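Local atomic coordinates of mitochondrial edited mRNA stability factor 1 (Trypanosoma brucei, PDB entry 6NL1), a protein that probably processes the 5' ends of mitochondrial mRNAs through its Nudix domain and contributes to the stability of edited mRNAs. Residues Y278-V281 and W286-P289; A111-G116 and Q196-V201. All coordinates share one frame; numbering follows the deposited sequence.

Interaction 1: Y278-V281 and W286-P289; sequences YQTV and WRVP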
loop_
_atom_site.group_PDB
_atom_site.type_symbol
_atom_site.label_atom_id
_atom_site.label_comp_id
_atom_site.label_asym_id
_atom_site.label_seq_id
_atom_site.Cartn_x
_atom_site.Cartn_y
_atom_site.Cartn_z
ATOM N N TYR A 278 0.348 -8.938 -8.390
ATOM C CA TYR A 278 1.598 -8.957 -7.665
ATOM C C TYR A 278 2.732 -9.013 -8.672
ATOM O O TYR A 278 3.084 -10.084 -9.172
ATOM C CB TYR A 278 1.663 -10.156 -6.729
ATOM C CG TYR A 278 2.974 -10.251 -5.983
ATOM C CD1 TYR A 278 3.397 -9.225 -5.131
ATOM C CD2 TYR A 278 3.798 -11.364 -6.132
ATOM C CE1 TYR A 278 4.611 -9.315 -4.448
ATOM C CE2 TYR A 278 5.008 -11.462 -5.456
ATOM C CZ TYR A 278 5.412 -10.438 -4.618
ATOM O OH TYR A 278 6.616 -10.555 -3.953
ATOM N N GLN A 279 3.275 -7.847 -8.989
ATOM C CA GLN A 279 4.345 -7.735 -9.965
ATOM C C GLN A 279 5.524 -7.081 -9.267
ATOM O O GLN A 279 5.405 -5.972 -8.776
ATOM C CB GLN A 279 3.902 -6.854 -11.130
ATOM C CG GLN A 279 4.971 -6.687 -12.182
ATOM C CD GLN A 279 5.469 -8.028 -12.687
ATOM O OE1 GLN A 279 4.672 -8.876 -13.084
ATOM N NE2 GLN A 279 6.790 -8.233 -12.662
ATOM N N THR A 280 6.664 -7.756 -9.218
ATOM C CA THR A 280 7.810 -7.181 -8.528
ATOM C C THR A 280 9.140 -7.745 -9.026
ATOM O O THR A 280 9.165 -8.639 -9.863
ATOM C CB THR A 280 7.716 -7.417 -7.010
ATOM O OG1 THR A 280 8.696 -6.614 -6.342
ATOM C CG2 THR A 280 7.942 -8.902 -6.676
ATOM N N VAL A 281 10.231 -7.206 -8.488
ATOM C CA VAL A 281 11.588 -7.627 -8.800
ATOM C C VAL A 281 12.352 -7.681 -7.477
ATOM O O VAL A 281 11.923 -7.074 -6.501
ATOM C CB VAL A 281 12.272 -6.636 -9.758
ATOM C CG1 VAL A 281 11.600 -6.668 -11.123
ATOM C CG2 VAL A 281 12.230 -5.221 -9.174
ATOM N N TRP A 286 10.062 -5.242 -0.873
ATOM C CA TRP A 286 8.997 -4.814 0.047
ATOM C C TRP A 286 7.590 -4.870 -0.571
ATOM O O TRP A 286 6.592 -4.807 0.146
ATOM C CB TRP A 286 9.262 -3.373 0.516
ATOM C CG TRP A 286 9.497 -2.438 -0.618
ATOM C CD1 TRP A 286 8.548 -1.779 -1.356
ATOM C CD2 TRP A 286 10.768 -2.059 -1.166
ATOM N NE1 TRP A 286 9.152 -1.015 -2.329
ATOM C CE2 TRP A 286 10.513 -1.169 -2.231
ATOM C CE3 TRP A 286 12.095 -2.381 -0.850
ATOM C CZ2 TRP A 286 11.540 -0.604 -2.987
ATOM C CZ3 TRP A 286 13.109 -1.820 -1.596
ATOM C CH2 TRP A 286 12.828 -0.943 -2.655
ATOM N N ARG A 287 7.505 -4.945 -1.897
ATOM C CA ARG A 287 6.211 -4.813 -2.576
ATOM C C ARG A 287 5.271 -5.912 -2.157
ATOM O O ARG A 287 5.692 -7.050 -1.973
ATOM C CB ARG A 287 6.379 -4.877 -4.085
ATOM C CG ARG A 287 7.134 -3.709 -4.670
ATOM C CD ARG A 287 7.088 -3.788 -6.216
ATOM N NE ARG A 287 6.609 -2.502 -6.655
ATOM C CZ ARG A 287 5.595 -2.296 -7.471
ATOM N NH1 ARG A 287 4.946 -3.308 -8.034
ATOM N NH2 ARG A 287 5.263 -1.046 -7.737
ATOM N N VAL A 288 3.992 -5.583 -2.021
ATOM C CA VAL A 288 3.026 -6.584 -1.579
ATOM C C VAL A 288 1.957 -6.814 -2.640
ATOM O O VAL A 288 1.753 -5.976 -3.522
ATOM C CB VAL A 288 2.334 -6.161 -0.265
ATOM C CG1 VAL A 288 3.356 -6.049 0.862
ATOM C CG2 VAL A 288 1.581 -4.842 -0.462
ATOM N N PRO A 289 1.265 -7.954 -2.552
ATOM C CA PRO A 289 0.112 -8.174 -3.426
ATOM C C PRO A 289 -0.978 -7.121 -3.199
ATOM O O PRO A 289 -1.158 -6.585 -2.103
ATOM C CB PRO A 289 -0.396 -9.560 -3.001
ATOM C CG PRO A 289 0.825 -10.247 -2.390
ATOM C CD PRO A 289 1.541 -9.115 -1.683
HETATM O O HOH W 1 7.936 -8.194 -3.326
#
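Arg287 reaches across from 286-289 to the backbone of 278-281, where its NH1 donates to Gln279 O at 2.8 Å. The donor stands almost in line with the carbonyl (C=O...N 171°), but the N-H is bent at 139° and the oxygen lies somewhat out of the guanidinium plane. The long chain of arginine suits this span: it turns at chi3 (128°), and Asp231 takes its NE in a salt bridge. Along the way Arg287 slides past Thr280 in the opposite direction, with CD 3.3 Å from Thr280 OG1.

Apolar packing lies at the other end. Tyr278 and Pro289 run side by side, Tyr278 CD1 3.9 Å from Pro289 CG; proline offers a compact ring with no N-H to satisfy. The tyrosine ring meets Arg287 O with its edge, CE1 being 3.5 Å from that oxygen.

Tyrosine also supplies a hydroxyl for the water that bridges the segments, bound to Tyr278 OH at 2.8 Å and donating to Arg287 O at 2.9 Å.

Gln279 and Val288 belong to the GDP site seen in another structure of this protein; no GDP is bound here. One direct hydrogen bond, one water and an apolar patch thus hold together the backbones carrying both residues, largely at the surface.

Interaction 2: A111-G116 and Q196-V201; sequences ARKVSG and QDPVYV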
loop_
_atom_site.group_PDB
_atom_site.type_symbol
_atom_site.label_atom_id
_atom_site.label_comp_id
_atom_site.label_asym_id
_atom_site.label_seq_id
_atom_site.Cartn_x
_atom_site.Cartn_y
_atom_site.Cartn_z
ATOM N N ALA A 111 9.205 -11.211 5.814
ATOM C CA ALA A 111 9.502 -9.912 6.415
ATOM C C ALA A 111 8.543 -8.828 5.940
ATOM O O ALA A 111 8.179 -7.934 6.705
ATOM C CB ALA A 111 10.943 -9.500 6.141
ATOM N N ARG A 112 8.113 -8.905 4.683
ATOM C CA ARG A 112 7.209 -7.883 4.182
ATOM C C ARG A 112 5.872 -7.892 4.932
ATOM O O ARG A 112 5.149 -6.903 4.914
ATOM C CB ARG A 112 6.984 -8.034 2.685
ATOM C CG ARG A 112 6.034 -9.152 2.320
ATOM C CD ARG A 112 5.732 -9.086 0.841
ATOM N NE ARG A 112 6.966 -9.162 0.080
ATOM C CZ ARG A 112 7.333 -10.221 -0.632
ATOM N NH1 ARG A 112 6.534 -11.281 -0.696
ATOM N NH2 ARG A 112 8.493 -10.208 -1.286
ATOM N N LYS A 113 5.557 -8.996 5.602
ATOM C CA LYS A 113 4.278 -9.127 6.307
ATOM C C LYS A 113 4.247 -8.401 7.644
ATOM O O LYS A 113 3.178 -8.190 8.214
ATOM C CB LYS A 113 3.919 -10.604 6.498
ATOM C CG LYS A 113 3.723 -11.345 5.156
ATOM C CD LYS A 113 3.376 -12.815 5.374
ATOM C CE LYS A 113 3.069 -13.523 4.058
ATOM N NZ LYS A 113 2.703 -14.947 4.318
ATOM N N VAL A 114 5.420 -8.030 8.146
ATOM C CA VAL A 114 5.512 -7.347 9.424
ATOM C C VAL A 114 6.005 -5.925 9.222
ATOM O O VAL A 114 6.264 -5.204 10.182
ATOM C CB VAL A 114 6.472 -8.066 10.397
ATOM C CG1 VAL A 114 6.001 -9.490 10.638
ATOM C CG2 VAL A 114 7.897 -8.046 9.861
ATOM N N SER A 115 6.133 -5.508 7.971
ATOM C CA SER A 115 6.709 -4.197 7.705
ATOM C C SER A 115 5.804 -3.369 6.818
ATOM O O SER A 115 5.063 -2.521 7.310
ATOM C CB SER A 115 8.097 -4.343 7.080
ATOM O OG SER A 115 8.055 -5.262 6.000
ATOM N N GLY A 116 5.862 -3.624 5.511
ATOM C CA GLY A 116 5.063 -2.887 4.555
ATOM C C GLY A 116 5.864 -1.807 3.843
ATOM O O GLY A 116 6.753 -1.211 4.437
ATOM N N GLN A 196 -1.308 -14.790 8.345
ATOM C CA GLN A 196 -2.246 -14.007 7.572
ATOM C C GLN A 196 -1.520 -13.663 6.280
ATOM O O GLN A 196 -0.354 -14.019 6.083
ATOM C CB GLN A 196 -2.657 -12.736 8.328
ATOM C CG GLN A 196 -3.405 -12.979 9.638
ATOM C CD GLN A 196 -3.536 -11.714 10.510
ATOM O OE1 GLN A 196 -3.492 -10.581 10.016
ATOM N NE2 GLN A 196 -3.694 -11.916 11.816
ATOM N N ASP A 197 -2.211 -12.982 5.392
ATOM C CA ASP A 197 -1.616 -12.539 4.144
ATOM C C ASP A 197 -1.943 -11.047 4.023
ATOM O O ASP A 197 -2.839 -10.666 3.272
ATOM C CB ASP A 197 -2.232 -13.356 2.997
ATOM C CG ASP A 197 -1.698 -12.977 1.619
ATOM O OD1 ASP A 197 -0.465 -12.842 1.467
ATOM O OD2 ASP A 197 -2.523 -12.835 0.680
ATOM N N PRO A 198 -1.252 -10.198 4.808
ATOM C CA PRO A 198 -1.547 -8.761 4.751
ATOM C C PRO A 198 -1.293 -8.263 3.345
ATOM O O PRO A 198 -0.276 -8.620 2.748
ATOM C CB PRO A 198 -0.520 -8.136 5.714
ATOM C CG PRO A 198 -0.047 -9.260 6.566
ATOM C CD PRO A 198 -0.116 -10.488 5.697
ATOM N N VAL A 199 -2.211 -7.470 2.812
ATOM C CA VAL A 199 -2.094 -6.994 1.440
ATOM C C VAL A 199 -2.636 -5.578 1.336
ATOM O O VAL A 199 -3.295 -5.091 2.244
ATOM C CB VAL A 199 -2.917 -7.885 0.477
ATOM C CG1 VAL A 199 -2.350 -9.312 0.425
ATOM C CG2 VAL A 199 -4.386 -7.897 0.908
ATOM N N TYR A 200 -2.336 -4.923 0.224
ATOM C CA TYR A 200 -3.053 -3.723 -0.165
ATOM C C TYR A 200 -4.401 -4.162 -0.729
ATOM O O TYR A 200 -4.531 -5.258 -1.281
ATOM C CB TYR A 200 -2.277 -2.974 -1.248
ATOM C CG TYR A 200 -1.096 -2.157 -0.749
ATOM C CD1 TYR A 200 -0.208 -1.568 -1.645
ATOM C CD2 TYR A 200 -0.892 -1.942 0.610
ATOM C CE1 TYR A 200 0.861 -0.797 -1.206
ATOM C CE2 TYR A 200 0.177 -1.172 1.068
ATOM C CZ TYR A 200 1.047 -0.600 0.154
ATOM O OH TYR A 200 2.113 0.153 0.589
ATOM N N VAL A 201 -5.406 -3.312 -0.589
ATOM C CA VAL A 201 -6.708 -3.583 -1.173
ATOM C C VAL A 201 -7.160 -2.392 -1.991
ATOM O O VAL A 201 -6.856 -1.242 -1.656
ATOM C CB VAL A 201 -7.791 -3.899 -0.098
ATOM C CG1 VAL A 201 -7.465 -5.205 0.593
ATOM C CG2 VAL A 201 -7.939 -2.731 0.921
HETATM O O HOH W 2 2.591 -8.239 3.264
#
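Lys113 and Pro198 bring the backbones closest, their CA atoms 6.0 Å apart, where 111-116 passes the loop leading into strand 200-207; no direct hydrogen bond links the two segments.

The side chains of Lys113 and Pro198 cross at about a right angle. The compact, puckered proline ring lies against the start of the lysine chain, with Pro198 CD 4.0 Å from Lys113 CG, while Pro198 CG approaches Lys113 O at 3.8 Å. Lysine serves here through its methylenes: CG stands opposite the carbonyl carbon (chi1 -63°), and from there the chain runs fully extended along 196-198. Its ammonium is thereby delivered just past helix 180-193, where NZ hydrogen-bonds Ile194 O. Gln196 O is a looser neighbour, 3.6 Å from Lys113 NZ, and Asp197 OD1 lies 4.8 Å from the same nitrogen, close enough perhaps to stabilise its charge without direct contact.

A water adds a polar link, donating to Pro198 O at 2.9 Å and more weakly to Arg112 O. Within 111-116, Ala111 O receives both Val114 N and Ser115 OG, the latter at 2.8 Å, from opposite faces of its carbonyl plane. The short serine side chain can thus fold back onto the turn. Gly116 follows at a positive phi (101°), where glycine suits because it has no CB to jam against the carbonyl oxygen of Ser115.

One lysine therefore serves both sides of the contact: its apolar methylenes pack on Pro198, while its ammonium is satisfied by Ile194 O.

In the fold
From the N terminus, the chain first passes through 111-116, which starts in helix 108-111 and leads toward helix 120-129, and returns 80 residues later at 196-201, where interaction 2 closes a long loop containing helix 120-129, strands 132-137 and 171-178 and helix 180-193. Interaction 1 follows in series, neither nested nor crossed: it closes the short connection between the antiparallel strands 272-277 and 290-296. The two contacts touch each other. Pro289 O probably accepts a hydrogen bond from Tyr200 N where the parallel strands 200-207 and 290-296 begin. Interaction 2, with Arg112 packing on Tyr278 and Arg287, ties the four-stranded N-terminal sheet region to the mixed sheet of the Nudix domain, near the GDP-binding residues.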